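Local coordinates for putative cell invasion protein with MAC/Perforin domain (Bacteroides thetaiotaomicron VPI-5482, PDB 3KK7), which is of uncertain function but belongs to the membrane-attack complex/perforin (MACPF) family and may take part in cell invasion, at residues T19-L31 and S444-N456. Numbering follows the deposited sequence.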
loop_
_atom_site.group_PDB
_atom_site.type_symbol
_atom_site.label_atom_id
_atom_site.label_comp_id
_atom_site.label_asym_id
_atom_site.label_seq_id
_atom_site.Cartn_x
_atom_site.Cartn_y
_atom_site.Cartn_z
ATOM N N THR A 19 -1.860 -33.247 9.122
ATOM C CA THR A 19 -2.239 -34.696 9.139
ATOM C C THR A 19 -1.230 -35.588 9.912
ATOM O O THR A 19 -1.631 -36.373 10.785
ATOM C CB THR A 19 -2.437 -35.233 7.701
ATOM O OG1 THR A 19 -2.477 -36.675 7.711
ATOM C CG2 THR A 19 -1.320 -34.734 6.776
ATOM N N SER A 20 0.061 -35.482 9.572
ATOM C CA SER A 20 1.150 -36.088 10.366
ATOM C C SER A 20 1.853 -35.001 11.202
ATOM O O SER A 20 3.032 -35.105 11.543
ATOM C CB SER A 20 2.150 -36.769 9.450
ATOM O OG SER A 20 2.766 -35.807 8.616
ATOM N N GLU A 21 1.102 -33.939 11.494
ATOM C CA GLU A 21 1.505 -32.860 12.382
ATOM C C GLU A 21 1.399 -33.387 13.804
ATOM O O GLU A 21 0.452 -34.095 14.120
ATOM C CB GLU A 21 0.536 -31.694 12.153
ATOM C CG GLU A 21 0.600 -30.527 13.110
ATOM C CD GLU A 21 -0.199 -29.330 12.596
ATOM O OE1 GLU A 21 0.338 -28.580 11.762
ATOM O OE2 GLU A 21 -1.353 -29.123 13.016
ATOM N N ILE A 22 2.360 -33.066 14.660
ATOM C CA ILE A 22 2.310 -33.520 16.049
ATOM C C ILE A 22 2.783 -32.397 16.995
ATOM O O ILE A 22 3.824 -31.762 16.759
ATOM C CB ILE A 22 3.089 -34.868 16.229
ATOM C CG1 ILE A 22 2.527 -35.677 17.415
ATOM C CG2 ILE A 22 4.587 -34.644 16.359
ATOM C CD1 ILE A 22 1.248 -36.529 17.116
ATOM N N ILE A 23 1.994 -32.119 18.035
ATOM C CA ILE A 23 2.345 -31.060 18.969
ATOM C C ILE A 23 3.473 -31.530 19.879
ATOM O O ILE A 23 3.412 -32.634 20.414
ATOM C CB ILE A 23 1.171 -30.651 19.882
ATOM C CG1 ILE A 23 -0.047 -30.197 19.067
ATOM C CG2 ILE A 23 1.624 -29.542 20.819
ATOM C CD1 ILE A 23 -1.084 -29.405 19.890
ATOM N N LEU A 24 4.498 -30.705 20.057
ATOM C CA LEU A 24 5.551 -30.998 21.029
ATOM C C LEU A 24 5.370 -30.167 22.297
ATOM O O LEU A 24 5.875 -30.542 23.364
ATOM C CB LEU A 24 6.954 -30.790 20.439
ATOM C CG LEU A 24 7.374 -31.682 19.254
ATOM C CD1 LEU A 24 8.904 -31.722 19.123
ATOM C CD2 LEU A 24 6.805 -33.100 19.370
ATOM N N GLN A 25 4.650 -29.052 22.190
ATOM C CA GLN A 25 4.332 -28.219 23.353
ATOM C C GLN A 25 2.999 -27.533 23.102
ATOM O O GLN A 25 2.833 -26.866 22.081
ATOM C CB GLN A 25 5.450 -27.191 23.620
ATOM C CG GLN A 25 5.043 -25.978 24.474
ATOM C CD GLN A 25 6.232 -25.100 24.904
ATOM O OE1 GLN A 25 7.039 -25.509 25.724
ATOM N NE2 GLN A 25 6.318 -23.880 24.364
ATOM N N GLU A 26 2.040 -27.727 24.011
ATOM C CA GLU A 26 0.776 -26.987 23.951
ATOM C C GLU A 26 1.140 -25.528 24.242
ATOM O O GLU A 26 2.074 -25.264 25.010
ATOM C CB GLU A 26 -0.233 -27.473 25.008
ATOM C CG GLU A 26 -0.594 -28.985 25.014
ATOM C CD GLU A 26 -1.773 -29.345 24.099
ATOM O OE1 GLU A 26 -1.703 -29.068 22.870
ATOM O OE2 GLU A 26 -2.757 -29.930 24.623
ATOM N N ARG A 27 0.418 -24.582 23.658
ATOM C CA ARG A 27 0.594 -23.195 24.062
ATOM C C ARG A 27 0.297 -23.110 25.562
ATOM O O ARG A 27 -0.762 -23.569 26.016
ATOM C CB ARG A 27 -0.347 -22.269 23.286
ATOM C CG ARG A 27 -0.359 -20.815 23.773
ATOM C CD ARG A 27 -1.316 -19.966 22.923
ATOM N NE ARG A 27 -1.460 -18.619 23.472
ATOM C CZ ARG A 27 -0.553 -17.660 23.362
ATOM N NH1 ARG A 27 0.576 -17.866 22.693
ATOM N NH2 ARG A 27 -0.777 -16.485 23.922
ATOM N N ASN A 28 1.232 -22.552 26.327
ATOM C CA ASN A 28 1.014 -22.376 27.750
ATOM C C ASN A 28 -0.365 -21.744 28.007
ATOM O O ASN A 28 -0.662 -20.632 27.552
ATOM C CB ASN A 28 2.120 -21.540 28.372
ATOM C CG ASN A 28 2.026 -21.493 29.882
ATOM O OD1 ASN A 28 1.023 -21.055 30.444
ATOM N ND2 ASN A 28 3.075 -21.942 30.547
ATOM N N SER A 29 -1.187 -22.476 28.757
ATOM C CA SER A 29 -2.607 -22.171 28.900
ATOM C C SER A 29 -2.936 -20.898 29.697
ATOM O O SER A 29 -4.071 -20.407 29.631
ATOM C CB SER A 29 -3.342 -23.392 29.500
ATOM O OG SER A 29 -2.613 -23.999 30.561
ATOM N N SER A 30 -1.972 -20.366 30.451
ATOM C CA SER A 30 -2.220 -19.149 31.229
ATOM C C SER A 30 -1.903 -17.882 30.429
ATOM O O SER A 30 -2.221 -16.776 30.859
ATOM C CB SER A 30 -1.464 -19.183 32.562
ATOM O OG SER A 30 -0.081 -19.355 32.370
ATOM N N LEU A 31 -1.287 -18.041 29.258
ATOM C CA LEU A 31 -1.103 -16.921 28.331
ATOM C C LEU A 31 -2.453 -16.513 27.769
ATOM O O LEU A 31 -3.295 -17.385 27.518
ATOM C CB LEU A 31 -0.234 -17.340 27.161
ATOM C CG LEU A 31 1.198 -17.745 27.461
ATOM C CD1 LEU A 31 1.802 -18.332 26.203
ATOM C CD2 LEU A 31 1.989 -16.553 27.944
ATOM N N SER A 444 11.855 -23.997 23.778
ATOM C CA SER A 444 10.941 -24.006 24.929
ATOM C C SER A 444 11.436 -23.151 26.112
ATOM O O SER A 444 10.642 -22.681 26.910
ATOM C CB SER A 444 10.750 -25.458 25.392
ATOM O OG SER A 444 9.670 -25.588 26.275
ATOM N N LYS A 445 12.749 -22.969 26.229
ATOM C CA LYS A 445 13.330 -22.142 27.296
ATOM C C LYS A 445 12.979 -20.658 27.135
ATOM O O LYS A 445 13.028 -19.909 28.103
ATOM C CB LYS A 445 14.864 -22.260 27.318
ATOM C CG LYS A 445 15.475 -23.625 27.690
ATOM C CD LYS A 445 16.951 -23.694 27.185
ATOM C CE LYS A 445 17.928 -24.389 28.151
ATOM N NZ LYS A 445 17.784 -25.855 28.182
ATOM N N TYR A 446 12.649 -20.249 25.910
ATOM C CA TYR A 446 12.413 -18.845 25.583
ATOM C C TYR A 446 10.971 -18.553 25.125
ATOM O O TYR A 446 10.468 -17.448 25.342
ATOM C CB TYR A 446 13.428 -18.413 24.502
ATOM C CG TYR A 446 14.841 -18.841 24.825
ATOM C CD1 TYR A 446 15.628 -18.107 25.713
ATOM C CD2 TYR A 446 15.380 -20.003 24.278
ATOM C CE1 TYR A 446 16.938 -18.521 26.039
ATOM C CE2 TYR A 446 16.685 -20.428 24.600
ATOM C CZ TYR A 446 17.456 -19.681 25.484
ATOM O OH TYR A 446 18.736 -20.097 25.799
ATOM N N TYR A 447 10.324 -19.535 24.487
ATOM C CA TYR A 447 8.996 -19.357 23.887
ATOM C C TYR A 447 8.019 -20.333 24.529
ATOM O O TYR A 447 8.313 -21.531 24.621
ATOM C CB TYR A 447 9.017 -19.687 22.401
ATOM C CG TYR A 447 9.856 -18.809 21.509
ATOM C CD1 TYR A 447 11.205 -19.084 21.276
ATOM C CD2 TYR A 447 9.284 -17.753 20.822
ATOM C CE1 TYR A 447 11.966 -18.276 20.405
ATOM C CE2 TYR A 447 10.034 -16.951 19.959
ATOM C CZ TYR A 447 11.358 -17.213 19.758
ATOM O OH TYR A 447 12.054 -16.404 18.897
ATOM N N GLN A 448 6.856 -19.818 24.927
ATOM C CA GLN A 448 5.801 -20.607 25.581
ATOM C C GLN A 448 4.573 -20.796 24.680
ATOM O O GLN A 448 3.470 -21.102 25.162
ATOM C CB GLN A 448 5.358 -19.906 26.860
ATOM C CG GLN A 448 6.312 -20.046 28.031
ATOM C CD GLN A 448 5.626 -19.683 29.332
ATOM O OE1 GLN A 448 4.772 -18.791 29.366
ATOM N NE2 GLN A 448 5.975 -20.382 30.404
ATOM N N LEU A 449 4.771 -20.604 23.376
ATOM C CA LEU A 449 3.703 -20.753 22.405
ATOM C C LEU A 449 3.665 -22.198 21.907
ATOM O O LEU A 449 4.536 -23.001 22.231
ATOM C CB LEU A 449 3.879 -19.759 21.252
ATOM C CG LEU A 449 5.262 -19.391 20.698
ATOM C CD1 LEU A 449 6.100 -20.611 20.256
ATOM C CD2 LEU A 449 5.070 -18.393 19.539
ATOM N N LYS A 450 2.624 -22.525 21.149
ATOM C CA LYS A 450 2.491 -23.828 20.527
ATOM C C LYS A 450 3.749 -24.111 19.694
ATOM O O LYS A 450 4.112 -23.327 18.833
ATOM C CB LYS A 450 1.236 -23.851 19.638
ATOM C CG LYS A 450 0.851 -25.214 19.018
ATOM C CD LYS A 450 0.013 -25.079 17.704
ATOM C CE LYS A 450 -1.487 -24.766 17.917
ATOM N NZ LYS A 450 -2.171 -24.536 16.599
ATOM N N ILE A 451 4.438 -25.202 20.013
ATOM C CA ILE A 451 5.525 -25.718 19.199
ATOM C C ILE A 451 5.024 -27.053 18.645
ATOM O O ILE A 451 4.486 -27.895 19.393
ATOM C CB ILE A 451 6.818 -25.948 20.020
ATOM C CG1 ILE A 451 7.231 -24.661 20.727
ATOM C CG2 ILE A 451 7.939 -26.486 19.131
ATOM C CD1 ILE A 451 8.462 -24.806 21.568
ATOM N N LYS A 452 5.167 -27.233 17.336
ATOM C CA LYS A 452 4.781 -28.475 16.692
ATOM C C LYS A 452 5.876 -28.889 15.734
ATOM O O LYS A 452 6.750 -28.094 15.416
ATOM C CB LYS A 452 3.444 -28.335 15.975
ATOM C CG LYS A 452 3.247 -27.045 15.183
ATOM C CD LYS A 452 2.284 -27.255 13.992
ATOM C CE LYS A 452 1.224 -26.148 13.856
ATOM N NZ LYS A 452 0.648 -26.080 12.470
ATOM N N ALA A 453 5.855 -30.153 15.335
ATOM C CA ALA A 453 6.813 -30.677 14.382
ATOM C C ALA A 453 6.023 -31.396 13.314
ATOM O O ALA A 453 4.884 -31.779 13.560
ATOM C CB ALA A 453 7.796 -31.623 15.063
ATOM N N ASP A 454 6.608 -31.557 12.127
ATOM C CA ASP A 454 5.929 -32.255 11.048
ATOM C C ASP A 454 6.914 -32.717 10.005
ATOM O O ASP A 454 7.352 -31.931 9.191
ATOM C CB ASP A 454 4.867 -31.365 10.407
ATOM C CG ASP A 454 3.918 -32.140 9.496
ATOM O OD1 ASP A 454 4.272 -33.228 8.982
ATOM O OD2 ASP A 454 2.790 -31.650 9.303
ATOM N N PRO A 455 7.224 -34.022 9.990
ATOM C CA PRO A 455 8.242 -34.523 9.070
ATOM C C PRO A 455 7.870 -34.416 7.590
ATOM O O PRO A 455 8.756 -34.443 6.753
ATOM C CB PRO A 455 8.406 -35.990 9.487
ATOM C CG PRO A 455 7.106 -36.369 10.090
ATOM C CD PRO A 455 6.490 -35.119 10.656
ATOM N N ASN A 456 6.588 -34.285 7.265
ATOM C CA ASN A 456 6.177 -34.182 5.866
ATOM C C ASN A 456 5.954 -32.745 5.347
ATOM O O ASN A 456 5.614 -32.556 4.175
ATOM C CB ASN A 456 4.938 -35.054 5.628
ATOM C CG ASN A 456 5.205 -36.541 5.882
ATOM O OD1 ASN A 456 6.329 -37.021 5.709
ATOM N ND2 ASN A 456 4.167 -37.271 6.294
HETATM O O HOH W 1 2.433 -28.672 9.501
#
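Gln25 meets Ser444, Tyr447 and Leu449 with its amide, which is anchored in the loop that leads into strand 450-454. CB packs 4.0 Å from CB of Ile451. CG lies anti to the backbone N (chi1 160°) and the chain stays extended to CD, which carries CG past Leu449 O and brings CD among the loop carbonyls. There OE1 accepts a 2.7 Å hydrogen bond from OG of Ser444, while NE2 spends both hydrogens: one goes almost straight (172°) to Leu449 O at 2.9 Å, the other to Tyr447 O, and both acceptors lie in the amide plane. Three bonds thus fix the rotation of the amide, and NE2 of Gln25 also lies 3.6 Å from CD1 of Ile451. Shortened to an alanine here, the side chain would probably leave the Tyr447 and Leu449 carbonyls without this donor and the Ser444 hydroxyl free to turn. At the other end of the pairing, NZ of Lys452 meets OE1 of Glu21 at 2.6 Å, a salt bridge in which the ammonium comes in from above the carboxylate plane, and a water links that same oxygen to OD2 of Asp454. OD1 of Asp454 takes the Ser20 hydroxyl on one face and the Asn456 backbone N on the other, the latter closing an Asx turn. Between these ends, Leu24 N and Gln25 N both donate to Ile451 O, a classic bulge in the antiparallel pair that joins strand 22-25 to the D2 region's mixed sheet, where 376-386 flanks 450-454 on its other side.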